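Local coordinates for Ras-associated and pleckstrin homology domains-containing protein 1 (Homo sapiens, PDB 4GN1) that mediates localized membrane signals, is implicated in regulating lamellipodial dynamics and brings EVL and VASP to the leading edge of the cell, at residues R156-G159 against I160-V163; V204-H207 against P208-K212; C222-V225 against R226-H229; W231-G234 against I235-A238. One frame throughout, in Å; residues are numbered along the deposited sequence.

Interaction 1: R156-G159 against I160-V163; sequences RASG and IYYV
A tight beta hairpin of the PH domain brings Arg156 and Tyr161 together, where strand 148-156 turns back into strand 159-162. The turn is type I and runs from Arg156 to Gly159. Its ends are held by two backbone bonds, Arg156 N to Gly159 O at 3.1 Å and Gly159 N to Arg156 O at 3.0 Å. Gly159 has phi 126° and psi -172°, a backbone shape that calls for glycine. The Arg156 chain runs extended from CG to NE, past the CE2 side of the Tyr161 ring. Its NH1 then lies over the centre of one ring face, 3.3 Å from Tyr161 CG. The contact is cation-pi: Arg156 CZ is 4.3 Å from the Tyr161 ring centroid, almost on the ring normal. The guanidinium is not stacked flat, for the two planes stand 75° apart. At the edge of the same ring, Ser158 OG and Tyr161 OH share a hydrogen bond of 3.1 Å. Two residues of the turn thus hold the ring, Arg156 by its face and Ser158 by its hydroxyl. Tyr161 is a known ABL1 phosphorylation site, unmodified here. The whole is a two-residue beta hairpin, Ala157 and Ser158 forming its loop, in the N-terminal sheet of the PH-domain beta sandwich.

Interaction 2: V204-H207 against P208-K212; sequences VLKH and PQIQK. With MLI (malonate ion), chain E.
Lys206 reaches from the end of strand 202-206 across the type I beta turn His207-Ile210 that follows it in the PH domain. Its CB leads toward the turn, and CG sits between the backbone N and the carbonyl carbon (chi1 66°). CD and CE then pass the carbonyl oxygen of Ile210, CE at 3.0 Å from Ile210 O. A bend at chi4 brings NZ in among several acceptors. NZ gives a hydrogen bond to His207 O at 2.7 Å and a weak one to Ile210 O. It also binds O9 of the malonate ion at 2.9 Å, and Tyr186 OH is a further partner. The malonate probably comes from the crystallisation liquor. It lies where the PH domain meets the RA domain. Tyr186, Asn74, Asn184 and Arg60 also hydrogen-bond to it.

His207 O is gripped twice. Ile210 N closes the turn on it at 3.2 Å, and Lys206 NZ meets it from the opposite face of the carbonyl plane. The His207 side chain adds a second bond to the turn. Its ND1 accepts from Gln209 N at 2.8 Å, with the donor in the ring plane and the bond nearly straight (166°). Over one face of this ring lies Pro208 CD, offset toward the rim, in a CH-pi contact. The Gln209 side chain runs alongside the ring, pointing the same way. Gln211 OE1 is bonded to Asn81 of the RA domain. Gln211 NE2 turns back to Pro208 O at 3.2 Å, with that oxygen in its amide plane, and gives malonate O9 a weak bond of 3.3 Å.

Interaction 3: C222-V225 against R226-H229; sequences CDDV and RTLH
Asp224 holds CG between its backbone N and carbonyl carbon (chi1 58°), which swings the carboxylate over the first turn of helix 225-240. Thr227 places OG1 anti to its carbonyl carbon (chi1 -45°), which sets the hydroxyl beside its own backbone N; N-H and O-H can then share one oxygen of that carboxylate. The result is an N-cap on the C-terminal helix of the PH domain.

Asp224 OD1 takes two bonds from Thr227. The backbone Thr227 N reaches it at 3.0 Å, almost straight at 174° and nearly along the C-O axis of the carboxylate. Thr227 OG1 donates to the same oxygen at 2.9 Å, from above the carboxylate plane. The side chains cross at about a right angle. The other oxygen, Asp224 OD2, makes a salt bridge with Lys106. The negative charge at the start of the helix would probably be favoured by the helix dipole as well as by this lysine.

The backbone continues the helix. Leu228 N bonds to Asp224 O at 3.3 Å, and His229 N to Val225 O at 3.0 Å. Val225 and His229 lie side by side and point the same way, with Val225 CG2 3.8 Å from His229 CE1. Arg226 leads away from the cap, to the carbonyl of Asn100 and the ring of Tyr101. Ahead of the cap in the chain, Cys222 turns in from the end of strand 218-221. Its CB lies 3.9 Å from Thr227 CB. Its sulfur packs against the start of the Leu228 side chain, with Cys222 SG at 4.2 Å from Leu228 CB.

Interaction 4: W231-G234 against I235-A238; sequences WVNG and IRIA
Asn233 and Arg236 lie side by side and point the same way, three residues apart on helix 225-240. This is the C-terminal helix of the PH fold. The amide and guanidinium planes are turned 64° against each other. Asn233 OD1 comes to the edge of the guanidinium, near its plane. Arg236 NH1 gives it a bond of 2.9 Å, but a weak one, since the angle at the hydrogen is only 116°. The stronger partners of both residues lie outside this pair. Asn233 ND2 donates to His229 O one turn back, and Arg236 NH2 forms a salt bridge with Glu63 of the RA domain, a link between the two domains. Those bonds probably do more than the weak one to fix the two groups.

Val232 meets the aliphatic part of Arg236 at a slant, with Val232 CG1 3.9 Å from Arg236 CD. A bend at chi3 (73°), about the CG-CD bond, turns the guanidinium toward Asn233. Trp231 and Ile235 are one turn apart. The isoleucine methyl comes to the edge of the indole, near its plane, with Ile235 CD1 4.3 Å from Trp231 CE3. Trp231 also packs on Phe153 and Leu155 of strand 148-156, while Ile235 touches Leu203 and Leu205. The helix thus packs against strands of both sheets of the PH sandwich.

Regular i to i+4 backbone bonds link the same residues. Ile235 N reaches Trp231 O at 2.8 Å, and Ile237 N reaches Asn233 O at 2.9 Å. Ala238 N likewise bonds to Gly234 O at 3.1 Å.

All four contacts are local and follow one another along the PH domain. None nests in or crosses another. Interaction 1 closes the hairpin between strands 148-156 and 159-162. Interaction 2 forms the turn after strand 202-206, toward strand 218-221. Interaction 3 starts helix 225-240, and interaction 4 follows further along the same helix. Interactions 1, 2 and 4 meet in the core. Ile160 CD1 lies 3.7 Å from Leu205 CD1 and 3.8 Å from Ile235 CD1, and Leu205 CD2 is 4.0 Å from Ile235 CG2. Interactions 2 and 4 also face the RA domain. Interaction 3 touches neither interaction 1 nor interaction 2. It is joined to interaction 4 by the helix they share.

Interaction 1: R156-G159 against I160-V163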
ATOM      1  N   ARG A 156      -1.973 -10.778  11.673  1.00 42.58           N
ATOM      2  CA  ARG A 156      -2.607 -10.361  12.929  1.00 43.57           C
ATOM      3  C   ARG A 156      -2.529  -8.838  13.028  1.00 42.02           C
ATOM      4  O   ARG A 156      -1.681  -8.220  12.383  1.00 40.15           O
ATOM      5  CB  ARG A 156      -1.857 -10.945  14.122  1.00 46.26           C
ATOM      6  CG  ARG A 156      -1.950 -12.446  14.289  1.00 50.35           C
ATOM      7  CD  ARG A 156      -1.427 -12.868  15.651  1.00 54.15           C
ATOM      8  NE  ARG A 156      -1.444 -14.324  15.820  1.00 58.05           N
ATOM      9  CZ  ARG A 156      -0.368 -15.116  15.775  1.00 60.79           C
ATOM     10  NH1 ARG A 156       0.846 -14.618  15.560  1.00 58.72           N
ATOM     11  NH2 ARG A 156      -0.505 -16.428  15.955  1.00 65.13           N
ATOM     12  N   ALA A 157      -3.392  -8.237  13.851  1.00 42.49           N
ATOM     13  CA  ALA A 157      -3.325  -6.807  14.149  1.00 40.39           C
ATOM     14  C   ALA A 157      -1.940  -6.432  14.671  1.00 41.40           C
ATOM     15  O   ALA A 157      -1.528  -5.269  14.609  1.00 40.34           O
ATOM     16  CB  ALA A 157      -4.389  -6.430  15.157  1.00 40.35           C
ATOM     17  N   SER A 158      -1.215  -7.431  15.172  1.00 43.68           N
ATOM     18  CA  SER A 158       0.134  -7.217  15.725  1.00 44.13           C
ATOM     19  C   SER A 158       1.307  -7.368  14.713  1.00 43.57           C
ATOM     20  O   SER A 158       2.476  -7.308  15.119  1.00 45.56           O
ATOM     21  CB  SER A 158       0.353  -8.105  16.963  1.00 46.10           C
ATOM     22  OG  SER A 158       0.127  -9.468  16.651  1.00 48.22           O
ATOM     23  N   GLY A 159       0.997  -7.533  13.415  1.00 40.89           N
ATOM     24  CA  GLY A 159       2.014  -7.653  12.357  1.00 37.19           C
ATOM     25  C   GLY A 159       1.872  -8.898  11.501  1.00 36.36           C
ATOM     26  O   GLY A 159       0.895  -9.636  11.601  1.00 37.64           O
ATOM     27  N   ILE A 160       2.843  -9.133  10.641  1.00 34.08           N
ATOM     28  CA  ILE A 160       2.825 -10.320   9.825  1.00 33.93           C
ATOM     29  C   ILE A 160       3.659 -11.360  10.534  1.00 35.50           C
ATOM     30  O   ILE A 160       4.679 -11.027  11.136  1.00 34.61           O
ATOM     31  CB  ILE A 160       3.398 -10.048   8.422  1.00 32.70           C
ATOM     32  CG1 ILE A 160       2.660  -8.865   7.776  1.00 31.12           C
ATOM     33  CG2 ILE A 160       3.339 -11.295   7.551  1.00 33.56           C
ATOM     34  CD1 ILE A 160       3.097  -8.524   6.364  1.00 30.79           C
ATOM     35  N   TYR A 161       3.190 -12.607  10.458  1.00 37.46           N
ATOM     36  CA  TYR A 161       3.848 -13.795  10.998  1.00 39.84           C
ATOM     37  C   TYR A 161       3.972 -14.841   9.917  1.00 41.12           C
ATOM     38  O   TYR A 161       3.265 -14.787   8.908  1.00 40.29           O
ATOM     39  CB  TYR A 161       3.026 -14.395  12.134  1.00 41.65           C
ATOM     40  CG  TYR A 161       2.972 -13.507  13.322  1.00 41.83           C
ATOM     41  CD1 TYR A 161       3.806 -13.723  14.415  1.00 43.59           C
ATOM     42  CD2 TYR A 161       2.099 -12.430  13.352  1.00 40.50           C
ATOM     43  CE1 TYR A 161       3.763 -12.886  15.513  1.00 43.86           C
ATOM     44  CE2 TYR A 161       2.052 -11.587  14.436  1.00 41.04           C
ATOM     45  CZ  TYR A 161       2.879 -11.822  15.505  1.00 42.79           C
ATOM     46  OH  TYR A 161       2.807 -10.962  16.561  1.00 44.58           O
ATOM     47  N   TYR A 162       4.855 -15.812  10.146  1.00 43.08           N
ATOM     48  CA  TYR A 162       5.076 -16.880   9.193  1.00 44.50           C
ATOM     49  C   TYR A 162       5.756 -18.050   9.851  1.00 47.77           C
ATOM     50  O   TYR A 162       6.226 -17.962  10.978  1.00 49.06           O
ATOM     51  CB  TYR A 162       5.894 -16.393   7.983  1.00 42.95           C
ATOM     52  CG  TYR A 162       7.410 -16.344   8.166  1.00 43.52           C
ATOM     53  CD1 TYR A 162       8.260 -16.774   7.150  1.00 43.68           C
ATOM     54  CD2 TYR A 162       7.992 -15.863   9.348  1.00 43.67           C
ATOM     55  CE1 TYR A 162       9.637 -16.728   7.298  1.00 44.76           C
ATOM     56  CE2 TYR A 162       9.368 -15.813   9.501  1.00 44.65           C
ATOM     57  CZ  TYR A 162      10.182 -16.244   8.474  1.00 45.11           C
ATOM     58  OH  TYR A 162      11.539 -16.187   8.620  1.00 46.41           O
ATOM     59  N   VAL A 163       5.786 -19.154   9.124  1.00 50.56           N
ATOM     60  CA  VAL A 163       6.431 -20.367   9.556  1.00 54.20           C
ATOM     61  C   VAL A 163       7.680 -20.483   8.693  1.00 55.91           C
ATOM     62  O   VAL A 163       7.574 -20.600   7.471  1.00 55.84           O
ATOM     63  CB  VAL A 163       5.502 -21.573   9.336  1.00 55.30           C
ATOM     64  CG1 VAL A 163       6.092 -22.821   9.970  1.00 58.44           C
ATOM     65  CG2 VAL A 163       4.120 -21.274   9.905  1.00 54.56           C
TER

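Interaction 2: V204-H207 against P208-K212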
ATOM      1  N   VAL A 204       6.074  -5.268  -1.362  1.00 25.69           N
ATOM      2  CA  VAL A 204       7.354  -5.021  -0.724  1.00 25.09           C
ATOM      3  C   VAL A 204       7.063  -4.245   0.538  1.00 24.11           C
ATOM      4  O   VAL A 204       6.260  -3.306   0.528  1.00 22.73           O
ATOM      5  CB  VAL A 204       8.329  -4.189  -1.612  1.00 25.50           C
ATOM      6  CG1 VAL A 204       9.672  -3.971  -0.920  1.00 25.06           C
ATOM      7  CG2 VAL A 204       8.578  -4.844  -2.960  1.00 26.48           C
ATOM      8  N   LEU A 205       7.700  -4.669   1.630  1.00 24.74           N
ATOM      9  CA  LEU A 205       7.617  -3.980   2.923  1.00 23.92           C
ATOM     10  C   LEU A 205       9.008  -3.483   3.311  1.00 23.79           C
ATOM     11  O   LEU A 205       9.978  -4.241   3.288  1.00 24.62           O
ATOM     12  CB  LEU A 205       7.051  -4.907   3.985  1.00 24.48           C
ATOM     13  CG  LEU A 205       5.748  -5.608   3.627  1.00 24.59           C
ATOM     14  CD1 LEU A 205       5.761  -6.984   4.238  1.00 26.66           C
ATOM     15  CD2 LEU A 205       4.560  -4.841   4.157  1.00 24.08           C
ATOM     16  N   LYS A 206       9.105  -2.186   3.577  1.00 22.65           N
ATOM     17  CA  LYS A 206      10.347  -1.577   4.072  1.00 22.89           C
ATOM     18  C   LYS A 206      10.065  -0.318   4.867  1.00 22.03           C
ATOM     19  O   LYS A 206       9.043   0.338   4.671  1.00 21.08           O
ATOM     20  CB  LYS A 206      11.332  -1.240   2.939  1.00 22.53           C
ATOM     21  CG  LYS A 206      10.854  -0.157   1.980  1.00 20.68           C
ATOM     22  CD  LYS A 206      12.033   0.542   1.308  1.00 20.87           C
ATOM     23  CE  LYS A 206      11.606   1.899   0.754  1.00 19.66           C
ATOM     24  NZ  LYS A 206      11.357   2.845   1.873  1.00 18.91           N
ATOM     25  N   HIS A 207      10.993  -0.012   5.767  1.00 22.73           N
ATOM     26  CA  HIS A 207      11.053   1.257   6.462  1.00 22.08           C
ATOM     27  C   HIS A 207      11.081   2.400   5.467  1.00 21.41           C
ATOM     28  O   HIS A 207      11.780   2.327   4.454  1.00 21.13           O
ATOM     29  CB  HIS A 207      12.293   1.291   7.356  1.00 22.50           C
ATOM     30  CG  HIS A 207      12.308   2.439   8.333  1.00 22.45           C
ATOM     31  ND1 HIS A 207      12.479   3.723   7.946  1.00 21.81           N
ATOM     32  CD2 HIS A 207      12.158   2.461   9.714  1.00 22.84           C
ATOM     33  CE1 HIS A 207      12.428   4.525   9.023  1.00 21.66           C
ATOM     34  NE2 HIS A 207      12.240   3.748  10.104  1.00 22.87           N
ATOM     35  N   PRO A 208      10.319   3.473   5.747  1.00 20.93           N
ATOM     36  CA  PRO A 208      10.329   4.653   4.886  1.00 20.99           C
ATOM     37  C   PRO A 208      11.739   5.181   4.588  1.00 22.67           C
ATOM     38  O   PRO A 208      11.970   5.679   3.496  1.00 22.67           O
ATOM     39  CB  PRO A 208       9.527   5.699   5.699  1.00 20.02           C
ATOM     40  CG  PRO A 208       8.640   4.903   6.581  1.00 20.11           C
ATOM     41  CD  PRO A 208       9.390   3.622   6.891  1.00 21.20           C
ATOM     42  N   GLN A 209      12.670   5.071   5.539  1.00 25.02           N
ATOM     43  CA  GLN A 209      14.009   5.674   5.399  1.00 26.60           C
ATOM     44  C   GLN A 209      15.012   4.908   4.539  1.00 27.03           C
ATOM     45  O   GLN A 209      16.036   5.468   4.153  1.00 27.40           O
ATOM     46  CB  GLN A 209      14.623   5.985   6.773  1.00 29.34           C
ATOM     47  CG  GLN A 209      13.851   7.078   7.503  1.00 32.90           C
ATOM     48  CD  GLN A 209      14.576   7.653   8.697  1.00 35.37           C
ATOM     49  OE1 GLN A 209      14.288   7.294   9.827  1.00 39.12           O
ATOM     50  NE2 GLN A 209      15.514   8.564   8.452  1.00 38.35           N
ATOM     51  N   ILE A 210      14.739   3.637   4.259  1.00 26.22           N
ATOM     52  CA  ILE A 210      15.617   2.849   3.408  1.00 26.99           C
ATOM     53  C   ILE A 210      15.320   3.170   1.945  1.00 26.44           C
ATOM     54  O   ILE A 210      14.172   3.151   1.512  1.00 24.99           O
ATOM     55  CB  ILE A 210      15.478   1.353   3.703  1.00 27.15           C
ATOM     56  CG1 ILE A 210      16.154   1.043   5.029  1.00 27.85           C
ATOM     57  CG2 ILE A 210      16.043   0.522   2.571  1.00 27.69           C
ATOM     58  CD1 ILE A 210      15.812  -0.317   5.594  1.00 28.80           C
ATOM     59  N   GLN A 211      16.373   3.486   1.198  1.00 27.36           N
ATOM     60  CA  GLN A 211      16.227   4.030  -0.146  1.00 27.37           C
ATOM     61  C   GLN A 211      17.064   3.281  -1.178  1.00 29.07           C
ATOM     62  O   GLN A 211      16.992   3.589  -2.358  1.00 29.50           O
ATOM     63  CB  GLN A 211      16.580   5.526  -0.157  1.00 26.45           C
ATOM     64  CG  GLN A 211      15.581   6.409   0.580  1.00 25.58           C
ATOM     65  CD  GLN A 211      14.238   6.476  -0.132  1.00 25.07           C
ATOM     66  OE1 GLN A 211      14.178   6.727  -1.346  1.00 24.07           O
ATOM     67  NE2 GLN A 211      13.155   6.218   0.610  1.00 24.04           N
ATOM     68  N   LYS A 212      17.852   2.310  -0.731  1.00 30.97           N
ATOM     69  CA  LYS A 212      18.661   1.477  -1.625  1.00 33.51           C
ATOM     70  C   LYS A 212      18.675   0.035  -1.122  1.00 34.39           C
ATOM     71  O   LYS A 212      17.926  -0.300  -0.197  1.00 33.56           O
ATOM     72  CB  LYS A 212      20.093   2.031  -1.782  1.00 36.01           C
ATOM     73  CG  LYS A 212      20.819   2.266  -0.474  1.00 37.42           C
ATOM     74  CD  LYS A 212      22.294   2.580  -0.668  1.00 41.17           C
ATOM     75  CE  LYS A 212      23.002   2.617   0.690  1.00 43.10           C
ATOM     76  NZ  LYS A 212      24.440   2.215   0.620  1.00 47.23           N
TER
HETATM   77  C1  MLI E 601       9.413   7.334   1.338  1.00 21.80           C
HETATM   78  C2  MLI E 601       8.295   7.998   2.144  1.00 23.16           C
HETATM   79  C3  MLI E 601       9.202   5.820   1.259  1.00 20.88           C
HETATM   80  O6  MLI E 601       8.598   8.576   3.200  1.00 22.17           O
HETATM   81  O7  MLI E 601       7.098   7.954   1.755  1.00 24.14           O
HETATM   82  O8  MLI E 601       8.189   5.328   1.780  1.00 19.06           O
HETATM   83  O9  MLI E 601      10.038   5.093   0.666  1.00 21.75           O

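Interaction 3: C222-V225 against R226-H229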
ATOM      1  N   CYS A 222       2.712 -13.119  -4.904  1.00 33.19           N
ATOM      2  CA  CYS A 222       1.422 -13.744  -4.741  1.00 33.90           C
ATOM      3  C   CYS A 222       1.082 -14.557  -5.974  1.00 35.80           C
ATOM      4  O   CYS A 222       1.626 -14.298  -7.058  1.00 35.38           O
ATOM      5  CB  CYS A 222       0.364 -12.684  -4.504  1.00 31.92           C
ATOM      6  SG  CYS A 222       0.707 -11.650  -3.071  1.00 29.78           S
ATOM      7  N   ASP A 223       0.169 -15.518  -5.802  1.00 37.40           N
ATOM      8  CA  ASP A 223      -0.260 -16.409  -6.889  1.00 40.41           C
ATOM      9  C   ASP A 223      -0.936 -15.673  -8.041  1.00 39.78           C
ATOM     10  O   ASP A 223      -0.766 -16.056  -9.201  1.00 40.19           O
ATOM     11  CB  ASP A 223      -1.208 -17.517  -6.377  1.00 42.77           C
ATOM     12  CG  ASP A 223      -0.464 -18.719  -5.801  1.00 45.58           C
ATOM     13  OD1 ASP A 223      -1.065 -19.447  -4.969  1.00 47.68           O
ATOM     14  OD2 ASP A 223       0.717 -18.940  -6.170  1.00 46.33           O
ATOM     15  N   ASP A 224      -1.691 -14.622  -7.704  1.00 38.33           N
ATOM     16  CA  ASP A 224      -2.586 -13.944  -8.641  1.00 38.03           C
ATOM     17  C   ASP A 224      -2.953 -12.547  -8.120  1.00 35.74           C
ATOM     18  O   ASP A 224      -2.518 -12.155  -7.034  1.00 34.95           O
ATOM     19  CB  ASP A 224      -3.828 -14.812  -8.924  1.00 39.91           C
ATOM     20  CG  ASP A 224      -4.601 -15.161  -7.667  1.00 40.66           C
ATOM     21  OD1 ASP A 224      -4.790 -14.281  -6.811  1.00 39.62           O
ATOM     22  OD2 ASP A 224      -5.037 -16.316  -7.530  1.00 42.43           O
ATOM     23  N   VAL A 225      -3.741 -11.791  -8.878  1.00 34.94           N
ATOM     24  CA  VAL A 225      -3.902 -10.355  -8.582  1.00 32.98           C
ATOM     25  C   VAL A 225      -4.849 -10.129  -7.398  1.00 33.25           C
ATOM     26  O   VAL A 225      -4.770  -9.102  -6.693  1.00 31.74           O
ATOM     27  CB  VAL A 225      -4.294  -9.547  -9.849  1.00 31.99           C
ATOM     28  CG1 VAL A 225      -5.781  -9.655 -10.148  1.00 32.32           C
ATOM     29  CG2 VAL A 225      -3.863  -8.097  -9.728  1.00 29.79           C
ATOM     30  N   ARG A 226      -5.716 -11.115  -7.179  1.00 34.65           N
ATOM     31  CA  ARG A 226      -6.639 -11.146  -6.061  1.00 35.48           C
ATOM     32  C   ARG A 226      -5.895 -11.262  -4.727  1.00 34.09           C
ATOM     33  O   ARG A 226      -6.109 -10.463  -3.811  1.00 32.83           O
ATOM     34  CB  ARG A 226      -7.608 -12.325  -6.253  1.00 39.99           C
ATOM     35  CG  ARG A 226      -8.871 -12.291  -5.411  1.00 42.53           C
ATOM     36  CD  ARG A 226      -9.819 -11.166  -5.822  1.00 44.20           C
ATOM     37  NE  ARG A 226     -10.995 -11.136  -4.946  1.00 46.34           N
ATOM     38  CZ  ARG A 226     -11.065 -10.472  -3.792  1.00 46.10           C
ATOM     39  NH1 ARG A 226     -10.035  -9.752  -3.353  1.00 43.37           N
ATOM     40  NH2 ARG A 226     -12.180 -10.530  -3.071  1.00 48.37           N
ATOM     41  N   THR A 227      -5.022 -12.259  -4.621  1.00 34.60           N
ATOM     42  CA  THR A 227      -4.220 -12.469  -3.403  1.00 34.47           C
ATOM     43  C   THR A 227      -3.390 -11.215  -3.117  1.00 32.81           C
ATOM     44  O   THR A 227      -3.316 -10.762  -1.978  1.00 32.18           O
ATOM     45  CB  THR A 227      -3.277 -13.694  -3.525  1.00 35.50           C
ATOM     46  OG1 THR A 227      -3.991 -14.799  -4.086  1.00 37.22           O
ATOM     47  CG2 THR A 227      -2.721 -14.104  -2.159  1.00 35.09           C
ATOM     48  N   LEU A 228      -2.783 -10.661  -4.159  1.00 31.86           N
ATOM     49  CA  LEU A 228      -2.074  -9.403  -4.042  1.00 31.51           C
ATOM     50  C   LEU A 228      -2.955  -8.309  -3.429  1.00 31.11           C
ATOM     51  O   LEU A 228      -2.537  -7.641  -2.479  1.00 29.98           O
ATOM     52  CB  LEU A 228      -1.489  -8.966  -5.390  1.00 31.18           C
ATOM     53  CG  LEU A 228      -0.752  -7.628  -5.461  1.00 30.57           C
ATOM     54  CD1 LEU A 228       0.464  -7.594  -4.534  1.00 30.65           C
ATOM     55  CD2 LEU A 228      -0.354  -7.292  -6.898  1.00 29.78           C
ATOM     56  N   HIS A 229      -4.185  -8.165  -3.928  1.00 32.11           N
ATOM     57  CA  HIS A 229      -5.089  -7.121  -3.440  1.00 30.73           C
ATOM     58  C   HIS A 229      -5.539  -7.328  -2.025  1.00 30.78           C
ATOM     59  O   HIS A 229      -5.546  -6.378  -1.214  1.00 30.61           O
ATOM     60  CB  HIS A 229      -6.266  -6.906  -4.389  1.00 31.89           C
ATOM     61  CG  HIS A 229      -5.877  -6.229  -5.694  1.00 32.24           C
ATOM     62  ND1 HIS A 229      -6.623  -6.321  -6.817  1.00 34.05           N
ATOM     63  CD2 HIS A 229      -4.755  -5.471  -6.033  1.00 31.34           C
ATOM     64  CE1 HIS A 229      -6.021  -5.647  -7.812  1.00 33.02           C
ATOM     65  NE2 HIS A 229      -4.878  -5.124  -7.327  1.00 32.25           N
TER

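Interaction 4: W231-G234 against I235-A238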
ATOM      1  N   TRP A 231      -3.952  -9.002   0.353  1.00 28.58           N
ATOM      2  CA  TRP A 231      -2.809  -8.802   1.250  1.00 27.93           C
ATOM      3  C   TRP A 231      -2.418  -7.364   1.484  1.00 26.36           C
ATOM      4  O   TRP A 231      -2.219  -6.945   2.643  1.00 26.97           O
ATOM      5  CB  TRP A 231      -1.607  -9.633   0.812  1.00 28.39           C
ATOM      6  CG  TRP A 231      -1.649 -11.039   1.363  1.00 29.81           C
ATOM      7  CD1 TRP A 231      -2.018 -12.198   0.702  1.00 30.71           C
ATOM      8  CD2 TRP A 231      -1.328 -11.464   2.721  1.00 30.46           C
ATOM      9  NE1 TRP A 231      -1.928 -13.276   1.526  1.00 32.29           N
ATOM     10  CE2 TRP A 231      -1.532 -12.910   2.751  1.00 32.13           C
ATOM     11  CE3 TRP A 231      -0.898 -10.818   3.871  1.00 30.11           C
ATOM     12  CZ2 TRP A 231      -1.323 -13.658   3.896  1.00 33.42           C
ATOM     13  CZ3 TRP A 231      -0.683 -11.588   5.023  1.00 31.43           C
ATOM     14  CH2 TRP A 231      -0.888 -12.976   5.029  1.00 33.13           C
ATOM     15  N   VAL A 232      -2.289  -6.606   0.398  1.00 25.22           N
ATOM     16  CA  VAL A 232      -2.036  -5.167   0.453  1.00 23.93           C
ATOM     17  C   VAL A 232      -3.146  -4.441   1.220  1.00 24.07           C
ATOM     18  O   VAL A 232      -2.854  -3.651   2.114  1.00 23.48           O
ATOM     19  CB  VAL A 232      -1.857  -4.562  -0.957  1.00 23.16           C
ATOM     20  CG1 VAL A 232      -1.698  -3.046  -0.889  1.00 22.09           C
ATOM     21  CG2 VAL A 232      -0.659  -5.168  -1.655  1.00 23.42           C
ATOM     22  N   ASN A 233      -4.412  -4.712   0.917  1.00 25.07           N
ATOM     23  CA  ASN A 233      -5.455  -4.029   1.675  1.00 26.03           C
ATOM     24  C   ASN A 233      -5.429  -4.391   3.156  1.00 26.98           C
ATOM     25  O   ASN A 233      -5.495  -3.497   4.043  1.00 26.89           O
ATOM     26  CB  ASN A 233      -6.828  -4.203   1.036  1.00 26.54           C
ATOM     27  CG  ASN A 233      -6.988  -3.317  -0.199  1.00 27.28           C
ATOM     28  OD1 ASN A 233      -7.010  -2.094  -0.087  1.00 27.71           O
ATOM     29  ND2 ASN A 233      -7.067  -3.929  -1.381  1.00 27.64           N
ATOM     30  N   GLY A 234      -5.281  -5.684   3.421  1.00 27.60           N
ATOM     31  CA  GLY A 234      -5.196  -6.169   4.790  1.00 28.70           C
ATOM     32  C   GLY A 234      -4.079  -5.446   5.507  1.00 27.84           C
ATOM     33  O   GLY A 234      -4.300  -4.813   6.530  1.00 28.41           O
ATOM     34  N   ILE A 235      -2.873  -5.526   4.953  1.00 27.64           N
ATOM     35  CA  ILE A 235      -1.720  -4.840   5.535  1.00 26.69           C
ATOM     36  C   ILE A 235      -2.005  -3.370   5.809  1.00 24.66           C
ATOM     37  O   ILE A 235      -1.662  -2.859   6.879  1.00 24.47           O
ATOM     38  CB  ILE A 235      -0.445  -5.055   4.694  1.00 27.10           C
ATOM     39  CG1 ILE A 235      -0.118  -6.552   4.692  1.00 28.52           C
ATOM     40  CG2 ILE A 235       0.742  -4.252   5.250  1.00 25.94           C
ATOM     41  CD1 ILE A 235       0.949  -6.947   3.700  1.00 28.94           C
ATOM     42  N   ARG A 236      -2.677  -2.713   4.875  1.00 23.86           N
ATOM     43  CA  ARG A 236      -3.027  -1.299   5.019  1.00 22.97           C
ATOM     44  C   ARG A 236      -3.967  -1.038   6.203  1.00 24.40           C
ATOM     45  O   ARG A 236      -3.739  -0.107   6.991  1.00 23.96           O
ATOM     46  CB  ARG A 236      -3.604  -0.753   3.714  1.00 22.17           C
ATOM     47  CG  ARG A 236      -2.541  -0.503   2.646  1.00 20.78           C
ATOM     48  CD  ARG A 236      -3.150  -0.217   1.286  1.00 19.90           C
ATOM     49  NE  ARG A 236      -3.739   1.115   1.252  1.00 19.55           N
ATOM     50  CZ  ARG A 236      -4.966   1.398   0.844  1.00 19.41           C
ATOM     51  NH1 ARG A 236      -5.769   0.427   0.414  1.00 20.34           N
ATOM     52  NH2 ARG A 236      -5.379   2.661   0.862  1.00 18.73           N
ATOM     53  N   ILE A 237      -4.995  -1.871   6.345  1.00 25.58           N
ATOM     54  CA  ILE A 237      -5.909  -1.765   7.492  1.00 26.56           C
ATOM     55  C   ILE A 237      -5.152  -1.865   8.811  1.00 26.95           C
ATOM     56  O   ILE A 237      -5.235  -0.979   9.650  1.00 26.74           O
ATOM     57  CB  ILE A 237      -7.019  -2.822   7.443  1.00 27.33           C
ATOM     58  CG1 ILE A 237      -7.876  -2.569   6.204  1.00 27.08           C
ATOM     59  CG2 ILE A 237      -7.834  -2.788   8.738  1.00 28.09           C
ATOM     60  CD1 ILE A 237      -8.869  -3.665   5.895  1.00 28.57           C
ATOM     61  N   ALA A 238      -4.387  -2.938   8.949  1.00 27.53           N
ATOM     62  CA  ALA A 238      -3.606  -3.211  10.154  1.00 28.00           C
ATOM     63  C   ALA A 238      -2.540  -2.142  10.446  1.00 27.08           C
ATOM     64  O   ALA A 238      -2.159  -1.956  11.602  1.00 27.33           O
ATOM     65  CB  ALA A 238      -2.946  -4.570  10.018  1.00 28.96           C
TER